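Side-chain contacts in Cgl0159-like domain-containing protein (PDB 3FOK), which is of unknown function but adopts a TIM-barrel fold and assembles with further copies of itself: residues A[161-164]-A[165-169]; A[200-203]-A[204-207]; A[226-229]-A[230-233]. One frame throughout, in Å; residues are numbered along the deposited sequence.

Contact 1. Residues A[161-164]-A[165-169]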
ATOM      1  N   THR A 161      -4.694   7.429  10.388  1.00 12.77           N
ATOM      2  CA  THR A 161      -4.434   7.188  11.805  1.00 12.67           C
ATOM      3  C   THR A 161      -5.584   6.410  12.441  1.00 14.56           C
ATOM      4  O   THR A 161      -5.366   5.552  13.300  1.00 16.60           O
ATOM      5  CB  THR A 161      -4.229   8.507  12.579  1.00 12.52           C
ATOM      6  OG1 THR A 161      -3.170   9.257  11.973  1.00 14.25           O
ATOM      7  CG2 THR A 161      -3.856   8.222  14.031  1.00  9.68           C
ATOM      8  N   LEU A 162      -6.809   6.706  12.021  1.00 13.98           N
ATOM      9  CA  LEU A 162      -7.964   6.000  12.560  1.00 14.36           C
ATOM     10  C   LEU A 162      -7.868   4.532  12.155  1.00 15.35           C
ATOM     11  O   LEU A 162      -8.067   3.633  12.973  1.00 15.20           O
ATOM     12  CB  LEU A 162      -9.265   6.601  12.020  1.00 13.15           C
ATOM     13  CG  LEU A 162      -9.622   8.017  12.477  1.00 14.98           C
ATOM     14  CD1 LEU A 162     -10.845   8.511  11.716  1.00 13.53           C
ATOM     15  CD2 LEU A 162      -9.884   8.022  13.975  1.00 13.82           C
ATOM     16  N   GLU A 163      -7.543   4.296  10.888  1.00 14.90           N
ATOM     17  CA  GLU A 163      -7.431   2.934  10.377  1.00 14.66           C
ATOM     18  C   GLU A 163      -6.283   2.157  11.019  1.00 13.29           C
ATOM     19  O   GLU A 163      -6.436   0.984  11.351  1.00 12.70           O
ATOM     20  CB  GLU A 163      -7.280   2.953   8.849  1.00 14.04           C
ATOM     21  CG  GLU A 163      -7.168   1.578   8.215  1.00 14.94           C
ATOM     22  CD  GLU A 163      -7.399   1.597   6.713  1.00 16.62           C
ATOM     23  OE1 GLU A 163      -7.019   2.593   6.061  1.00 13.67           O
ATOM     24  OE2 GLU A 163      -7.952   0.609   6.182  1.00 20.66           O
ATOM     25  N   ALA A 164      -5.142   2.808  11.208  1.00 12.69           N
ATOM     26  CA  ALA A 164      -3.993   2.146  11.819  1.00 10.78           C
ATOM     27  C   ALA A 164      -4.291   1.822  13.276  1.00 13.06           C
ATOM     28  O   ALA A 164      -3.839   0.797  13.798  1.00 13.32           O
ATOM     29  CB  ALA A 164      -2.762   3.034  11.723  1.00  9.99           C
ATOM     30  N   THR A 165      -5.046   2.700  13.937  1.00 12.41           N
ATOM     31  CA  THR A 165      -5.402   2.480  15.333  1.00 12.34           C
ATOM     32  C   THR A 165      -6.335   1.277  15.415  1.00 11.95           C
ATOM     33  O   THR A 165      -6.222   0.453  16.327  1.00 11.22           O
ATOM     34  CB  THR A 165      -6.109   3.712  15.939  1.00 14.28           C
ATOM     35  OG1 THR A 165      -5.193   4.812  15.991  1.00 14.33           O
ATOM     36  CG2 THR A 165      -6.610   3.404  17.343  1.00 13.61           C
ATOM     37  N   ALA A 166      -7.251   1.177  14.453  1.00 10.53           N
ATOM     38  CA  ALA A 166      -8.191   0.061  14.419  1.00 11.78           C
ATOM     39  C   ALA A 166      -7.407  -1.241  14.284  1.00 12.52           C
ATOM     40  O   ALA A 166      -7.717  -2.238  14.942  1.00 12.57           O
ATOM     41  CB  ALA A 166      -9.157   0.213  13.254  1.00  9.65           C
ATOM     42  N   HIS A 167      -6.384  -1.229  13.435  1.00 13.27           N
ATOM     43  CA  HIS A 167      -5.564  -2.416  13.236  1.00 14.77           C
ATOM     44  C   HIS A 167      -4.814  -2.768  14.518  1.00 15.85           C
ATOM     45  O   HIS A 167      -4.690  -3.942  14.869  1.00 18.28           O
ATOM     46  CB  HIS A 167      -4.580  -2.192  12.084  1.00 16.33           C
ATOM     47  CG  HIS A 167      -5.235  -2.120  10.735  1.00 19.39           C
ATOM     48  ND1 HIS A 167      -6.602  -2.189  10.567  1.00 20.22           N
ATOM     49  CD2 HIS A 167      -4.712  -1.986   9.492  1.00 20.92           C
ATOM     50  CE1 HIS A 167      -6.893  -2.102   9.282  1.00 19.48           C
ATOM     51  NE2 HIS A 167      -5.764  -1.977   8.607  1.00 20.96           N
ATOM     52  N   ALA A 168      -4.325  -1.753  15.228  1.00 14.46           N
ATOM     53  CA  ALA A 168      -3.603  -1.992  16.472  1.00 14.54           C
ATOM     54  C   ALA A 168      -4.521  -2.689  17.478  1.00 15.38           C
ATOM     55  O   ALA A 168      -4.106  -3.622  18.161  1.00 14.93           O
ATOM     56  CB  ALA A 168      -3.098  -0.680  17.050  1.00 13.94           C
ATOM     57  N   VAL A 169      -5.769  -2.236  17.563  1.00 14.81           N
ATOM     58  CA  VAL A 169      -6.725  -2.839  18.479  1.00 13.45           C
ATOM     59  C   VAL A 169      -7.025  -4.271  18.044  1.00 14.48           C
ATOM     60  O   VAL A 169      -7.145  -5.162  18.886  1.00 14.28           O
ATOM     61  CB  VAL A 169      -8.039  -2.025  18.541  1.00 11.94           C
ATOM     62  CG1 VAL A 169      -9.044  -2.730  19.441  1.00  9.77           C
ATOM     63  CG2 VAL A 169      -7.756  -0.628  19.076  1.00 10.57           C
TER

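Contact 2. Residues A[200-203]-A[204-207]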
ATOM      1  N   ASP A 200     -17.810  18.518  25.544  1.00 23.51           N
ATOM      2  CA  ASP A 200     -18.407  17.838  24.403  1.00 23.94           C
ATOM      3  C   ASP A 200     -17.407  17.253  23.412  1.00 23.37           C
ATOM      4  O   ASP A 200     -17.683  16.222  22.793  1.00 21.30           O
ATOM      5  CB  ASP A 200     -19.377  18.768  23.678  1.00 26.42           C
ATOM      6  CG  ASP A 200     -20.651  18.999  24.467  1.00 30.05           C
ATOM      7  OD1 ASP A 200     -21.241  18.005  24.939  1.00 32.71           O
ATOM      8  OD2 ASP A 200     -21.069  20.167  24.614  1.00 33.23           O
ATOM      9  N   ALA A 201     -16.252  17.899  23.258  1.00 21.53           N
ATOM     10  CA  ALA A 201     -15.242  17.399  22.335  1.00 19.06           C
ATOM     11  C   ALA A 201     -14.659  16.096  22.880  1.00 19.53           C
ATOM     12  O   ALA A 201     -14.480  15.127  22.136  1.00 19.86           O
ATOM     13  CB  ALA A 201     -14.145  18.430  22.144  1.00 18.20           C
ATOM     14  N   VAL A 202     -14.367  16.070  24.178  1.00 17.47           N
ATOM     15  CA  VAL A 202     -13.816  14.876  24.797  1.00 16.92           C
ATOM     16  C   VAL A 202     -14.800  13.723  24.638  1.00 17.51           C
ATOM     17  O   VAL A 202     -14.409  12.599  24.314  1.00 15.74           O
ATOM     18  CB  VAL A 202     -13.538  15.097  26.298  1.00 15.94           C
ATOM     19  CG1 VAL A 202     -13.059  13.799  26.938  1.00 14.77           C
ATOM     20  CG2 VAL A 202     -12.498  16.188  26.475  1.00 14.17           C
ATOM     21  N   ILE A 203     -16.078  14.010  24.865  1.00 17.78           N
ATOM     22  CA  ILE A 203     -17.111  12.995  24.745  1.00 18.45           C
ATOM     23  C   ILE A 203     -17.176  12.453  23.319  1.00 20.78           C
ATOM     24  O   ILE A 203     -17.252  11.236  23.111  1.00 21.85           O
ATOM     25  CB  ILE A 203     -18.483  13.565  25.158  1.00 18.79           C
ATOM     26  CG1 ILE A 203     -18.516  13.750  26.678  1.00 20.11           C
ATOM     27  CG2 ILE A 203     -19.613  12.644  24.694  1.00 17.74           C
ATOM     28  CD1 ILE A 203     -19.771  14.406  27.205  1.00 18.51           C
ATOM     29  N   GLN A 204     -17.124  13.348  22.338  1.00 20.51           N
ATOM     30  CA  GLN A 204     -17.179  12.930  20.944  1.00 20.95           C
ATOM     31  C   GLN A 204     -15.971  12.066  20.575  1.00 20.59           C
ATOM     32  O   GLN A 204     -16.091  11.118  19.800  1.00 19.18           O
ATOM     33  CB  GLN A 204     -17.233  14.148  20.020  1.00 22.02           C
ATOM     34  CG  GLN A 204     -17.560  13.794  18.578  1.00 25.97           C
ATOM     35  CD  GLN A 204     -17.500  14.990  17.648  1.00 30.52           C
ATOM     36  OE1 GLN A 204     -17.850  14.889  16.470  1.00 32.58           O
ATOM     37  NE2 GLN A 204     -17.053  16.131  18.169  1.00 32.75           N
ATOM     38  N   SER A 205     -14.808  12.398  21.127  1.00 19.81           N
ATOM     39  CA  SER A 205     -13.596  11.645  20.832  1.00 18.49           C
ATOM     40  C   SER A 205     -13.673  10.237  21.407  1.00 18.30           C
ATOM     41  O   SER A 205     -13.164   9.288  20.812  1.00 17.52           O
ATOM     42  CB  SER A 205     -12.354  12.368  21.380  1.00 16.94           C
ATOM     43  OG  SER A 205     -12.306  12.345  22.791  1.00 19.61           O
ATOM     44  N   VAL A 206     -14.311  10.103  22.563  1.00 17.36           N
ATOM     45  CA  VAL A 206     -14.445   8.799  23.195  1.00 16.26           C
ATOM     46  C   VAL A 206     -15.372   7.901  22.386  1.00 16.30           C
ATOM     47  O   VAL A 206     -15.079   6.721  22.178  1.00 16.18           O
ATOM     48  CB  VAL A 206     -14.993   8.930  24.625  1.00 15.50           C
ATOM     49  CG1 VAL A 206     -15.239   7.564  25.213  1.00 15.88           C
ATOM     50  CG2 VAL A 206     -14.001   9.692  25.490  1.00 16.22           C
ATOM     51  N   ALA A 207     -16.487   8.460  21.926  1.00 16.15           N
ATOM     52  CA  ALA A 207     -17.449   7.693  21.135  1.00 16.60           C
ATOM     53  C   ALA A 207     -16.793   7.161  19.863  1.00 16.96           C
ATOM     54  O   ALA A 207     -17.110   6.067  19.399  1.00 18.44           O
ATOM     55  CB  ALA A 207     -18.648   8.556  20.782  1.00 15.12           C
TER

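Contact 3. Residues A[226-229]-A[230-233]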
ATOM      1  N   VAL A 226     -11.282  17.055  32.520  1.00 30.34           N
ATOM      2  CA  VAL A 226     -11.914  18.237  31.959  1.00 31.95           C
ATOM      3  C   VAL A 226     -13.153  18.695  32.725  1.00 33.47           C
ATOM      4  O   VAL A 226     -13.590  18.048  33.676  1.00 33.96           O
ATOM      5  CB  VAL A 226     -12.271  17.954  30.477  1.00 31.91           C
ATOM      6  CG1 VAL A 226     -13.141  19.052  29.902  1.00 34.87           C
ATOM      7  CG2 VAL A 226     -10.995  17.825  29.673  1.00 31.30           C
ATOM      8  N   GLU A 227     -13.698  19.831  32.305  1.00 35.39           N
ATOM      9  CA  GLU A 227     -14.894  20.404  32.905  1.00 37.29           C
ATOM     10  C   GLU A 227     -16.039  19.393  32.801  1.00 37.49           C
ATOM     11  O   GLU A 227     -16.146  18.689  31.801  1.00 37.34           O
ATOM     12  CB  GLU A 227     -15.278  21.686  32.160  1.00 39.93           C
ATOM     13  CG  GLU A 227     -15.970  22.708  33.029  1.00 44.80           C
ATOM     14  CD  GLU A 227     -14.989  23.440  33.922  1.00 47.74           C
ATOM     15  OE1 GLU A 227     -14.218  24.271  33.395  1.00 49.15           O
ATOM     16  OE2 GLU A 227     -14.983  23.181  35.144  1.00 49.54           O
ATOM     17  N   GLU A 228     -16.878  19.314  33.838  1.00 38.70           N
ATOM     18  CA  GLU A 228     -18.037  18.399  33.852  1.00 39.70           C
ATOM     19  C   GLU A 228     -17.721  16.891  33.570  1.00 40.82           C
ATOM     20  O   GLU A 228     -18.406  16.285  32.744  1.00 39.94           O
ATOM     21  CB  GLU A 228     -19.053  18.898  32.808  1.00 40.28           C
ATOM     22  CG  GLU A 228     -20.045  19.937  33.302  1.00 41.69           C
ATOM     23  CD  GLU A 228     -21.081  20.293  32.252  1.00 44.25           C
ATOM     24  OE1 GLU A 228     -20.739  21.035  31.305  1.00 44.44           O
ATOM     25  OE2 GLU A 228     -22.233  19.816  32.366  1.00 44.54           O
HETATM   26  N   MSE A 229     -16.752  16.323  34.315  1.00 41.85           N
HETATM   27  CA  MSE A 229     -16.186  14.957  34.190  1.00 44.04           C
HETATM   28  C   MSE A 229     -16.992  13.725  34.517  1.00 44.93           C
HETATM   29  O   MSE A 229     -16.484  12.580  34.429  1.00 47.59           O
HETATM   30  CB  MSE A 229     -14.965  14.828  35.076  1.00 46.27           C
HETATM   31  CG  MSE A 229     -13.642  15.197  34.401  1.00 50.52           C
HETATM   32 SE   MSE A 229     -13.202  14.066  32.924  1.00 56.09          SE
HETATM   33  CE  MSE A 229     -12.105  12.773  33.841  1.00 54.26           C
ATOM     34  N   GLU A 230     -18.238  13.915  34.909  1.00 44.79           N
ATOM     35  CA  GLU A 230     -19.033  12.788  35.373  1.00 44.88           C
ATOM     36  C   GLU A 230     -20.020  12.551  34.267  1.00 42.10           C
ATOM     37  O   GLU A 230     -20.655  11.503  34.144  1.00 42.22           O
ATOM     38  CB  GLU A 230     -19.605  13.274  36.658  1.00 47.34           C
ATOM     39  CG  GLU A 230     -20.623  12.511  37.469  1.00 52.88           C
ATOM     40  CD  GLU A 230     -21.029  13.439  38.577  1.00 55.83           C
ATOM     41  OE1 GLU A 230     -20.129  14.061  39.207  1.00 56.95           O
ATOM     42  OE2 GLU A 230     -22.238  13.606  38.781  1.00 57.05           O
ATOM     43  N   ARG A 231     -19.951  13.520  33.374  1.00 39.23           N
ATOM     44  CA  ARG A 231     -20.741  13.578  32.192  1.00 36.46           C
ATOM     45  C   ARG A 231     -19.877  13.007  31.071  1.00 35.02           C
ATOM     46  O   ARG A 231     -20.392  12.412  30.129  1.00 34.44           O
ATOM     47  CB  ARG A 231     -21.084  15.022  31.943  1.00 36.76           C
ATOM     48  CG  ARG A 231     -22.017  15.223  30.801  1.00 36.77           C
ATOM     49  CD  ARG A 231     -22.368  16.685  30.663  1.00 38.07           C
ATOM     50  NE  ARG A 231     -22.679  17.014  29.281  1.00 38.36           N
ATOM     51  CZ  ARG A 231     -22.204  18.080  28.652  1.00 37.79           C
ATOM     52  NH1 ARG A 231     -21.401  18.923  29.282  1.00 37.46           N
ATOM     53  NH2 ARG A 231     -22.518  18.295  27.385  1.00 39.93           N
ATOM     54  N   VAL A 232     -18.563  13.197  31.175  1.00 33.13           N
ATOM     55  CA  VAL A 232     -17.646  12.665  30.188  1.00 32.06           C
ATOM     56  C   VAL A 232     -17.610  11.167  30.437  1.00 32.03           C
ATOM     57  O   VAL A 232     -17.564  10.374  29.502  1.00 31.99           O
ATOM     58  CB  VAL A 232     -16.222  13.231  30.369  1.00 31.62           C
ATOM     59  CG1 VAL A 232     -15.255  12.487  29.461  1.00 30.40           C
ATOM     60  CG2 VAL A 232     -16.200  14.718  30.059  1.00 29.79           C
HETATM   61  N   MSE A 233     -17.647  10.784  31.710  1.00 32.13           N
HETATM   62  CA  MSE A 233     -17.611   9.375  32.075  1.00 31.40           C
HETATM   63  C   MSE A 233     -18.875   8.615  31.706  1.00 30.20           C
HETATM   64  O   MSE A 233     -18.897   7.387  31.752  1.00 30.37           O
HETATM   65  CB  MSE A 233     -17.327   9.213  33.570  1.00 34.48           C
HETATM   66  CG  MSE A 233     -15.895   9.547  33.968  1.00 39.53           C
HETATM   67 SE   MSE A 233     -14.565   8.736  32.803  1.00 44.88          SE
HETATM   68  CE  MSE A 233     -13.875  10.365  32.021  1.00 44.84           C
TER

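Contact 1. Residues A[161-164]-A[165-169]
Helix 158-174 is the helical arm of a beta-alpha-beta crossover in the TIM barrel, linking strand 144-151 to strand 179-189, and its winding sets T161 one turn before T165 and E163 beside H167. The carbonyl oxygen T161 O is gripped twice by the same residue. T165 N lies 2.9 Å and T165 OG1 2.8 Å from T161 O, the two donors arriving from opposite faces of the carbonyl plane. T165 OG1 reaches back because it stands beside its own backbone N (chi1 -66°), which turns it toward the preceding turn. The hydroxyl also bonds to Y129 OH, while T161 OG1 bonds to the carbonyl oxygens of M125 and G157. On another side of the helix, E163 and H167 run alongside each other and point the same way. E163 CG lies 3.8 Å from H167 CE1, and the carboxylate and ring planes are turned 61° apart. E163 O sits over one face of the H167 imidazole, 3.2 Å above its plane and offset toward the rim, while bonding to H167 N. The carboxylate end of E163 is claimed elsewhere, by R128 of the second subunit through OE1. E163 OE2 stays 4.2 Å from H167 NE2, so the acid may slightly favour a protonated imidazole, an effect that the salt bridge to R128 would blunt, whereas the buried T165 hydroxyl is held by T161 O and Y129.

Contact 2. Residues A[200-203]-A[204-207]
S205 and V206 both close on the carbonyl oxygen of V202, one turn back in helix 199-210. The hydroxyl S205 OG lies 2.6 Å from V202 O and the amide V206 N 3.1 Å from it; both donors come from the same face of the carbonyl plane. Their angles of approach differ: the amide meets the oxygen at a C=O...N angle of 155°, the hydroxyl at a more bent 120°. S205 places its OG between its backbone N and carbonyl carbon (chi1 70°), the rotation that swings the hydroxyl back to the carbonyl three residues earlier. The hydroxyl of buried S205 thereby spends its proton on the helix's own backbone. V206 CG2, held beside its backbone N, also rests 3.2 Å from V202 O, so this oxygen has a methyl against it as well as two donors. The two valines themselves meet loosely, CG1 of V202 and CG2 of V206 being 4.5 Å apart.

Regular backbone bonds hold the frame: Q204 N to D200 O, S205 N to A201 O and A207 N to I203 O. Q204 has an extended chain, and its CB lies 3.5 Å from D200 O. The carboxylate of D200 pairs with R231 through OD1.

Around this turn, A201, Q204 and S205 touch M185 of strand 179-189, with P183 also against S205, while V206 packs on M221 and L223 of strand 219-224. I203, Q204 and A207 pack against A67, G55 and P52 of the second subunit, placing the helix between two barrel strands and a neighbouring barrel.

Contact 3. Residues A[226-229]-A[230-233]
The guanidinium of R231 receives E228 OE1 at its edge, near its plane, where R231 NH1 forms a salt bridge of 3.0 Å; the carboxylate and guanidinium planes stand 37° apart. This is an i to i+3 pair joining the loop after strand 219-224 of the TIM barrel to the short, weakly bonded helix about 229-232. R231 carries CG anti to its backbone N (chi1 -175°) and runs extended to NE, laying its CD 3.6 Å from E228 OE2. The other terminal nitrogen, NH2, binds E63 of the second subunit as well as D200, so three acids share one guanidinium, whose positive charge probably offsets the closeness of D200 to E63 of the second subunit. The backbone beneath follows the same pairing: R231 N bonds to E228 O at 3.2 Å from above the carbonyl plane, and V232 N adds a weak bond to that oxygen.

On the buried side, the selenomethionines M229 and M233 meet through their methyls. Both side chains bend at their second and third torsions. V232 CB lies 4.0 Å from M229 SE, and V232 also packs on V202 and T199 of helix 199-210 and on L223 of strand 219-224. L264 touches both selenomethionines, and A261 of helix 252-261 lies against M229. The closest approach of the two selenomethionine side chains is M229 CE to M233 CE, 3.5 Å.

Overall arrangement
All three contacts lie outside the strands of one barrel, contacts 1 and 2 on helices and contact 3 where a loop enters a short helix, and all touch the second subunit. Contacts 1 and 2 are largely buried turns of regular helices, each with a hydroxyl folded back onto its own backbone; their centres are 18 Å apart and they do not touch. Contact 3 is nearer the surface, with a looser backbone, a charged outer side and an apolar, selenium-bearing inner side. A salt bridge and valine packing tie it to contact 2. Contacts 2 and 3 both lean on strand 219-224, whereas contacts 1 and 2 share strand 179-189.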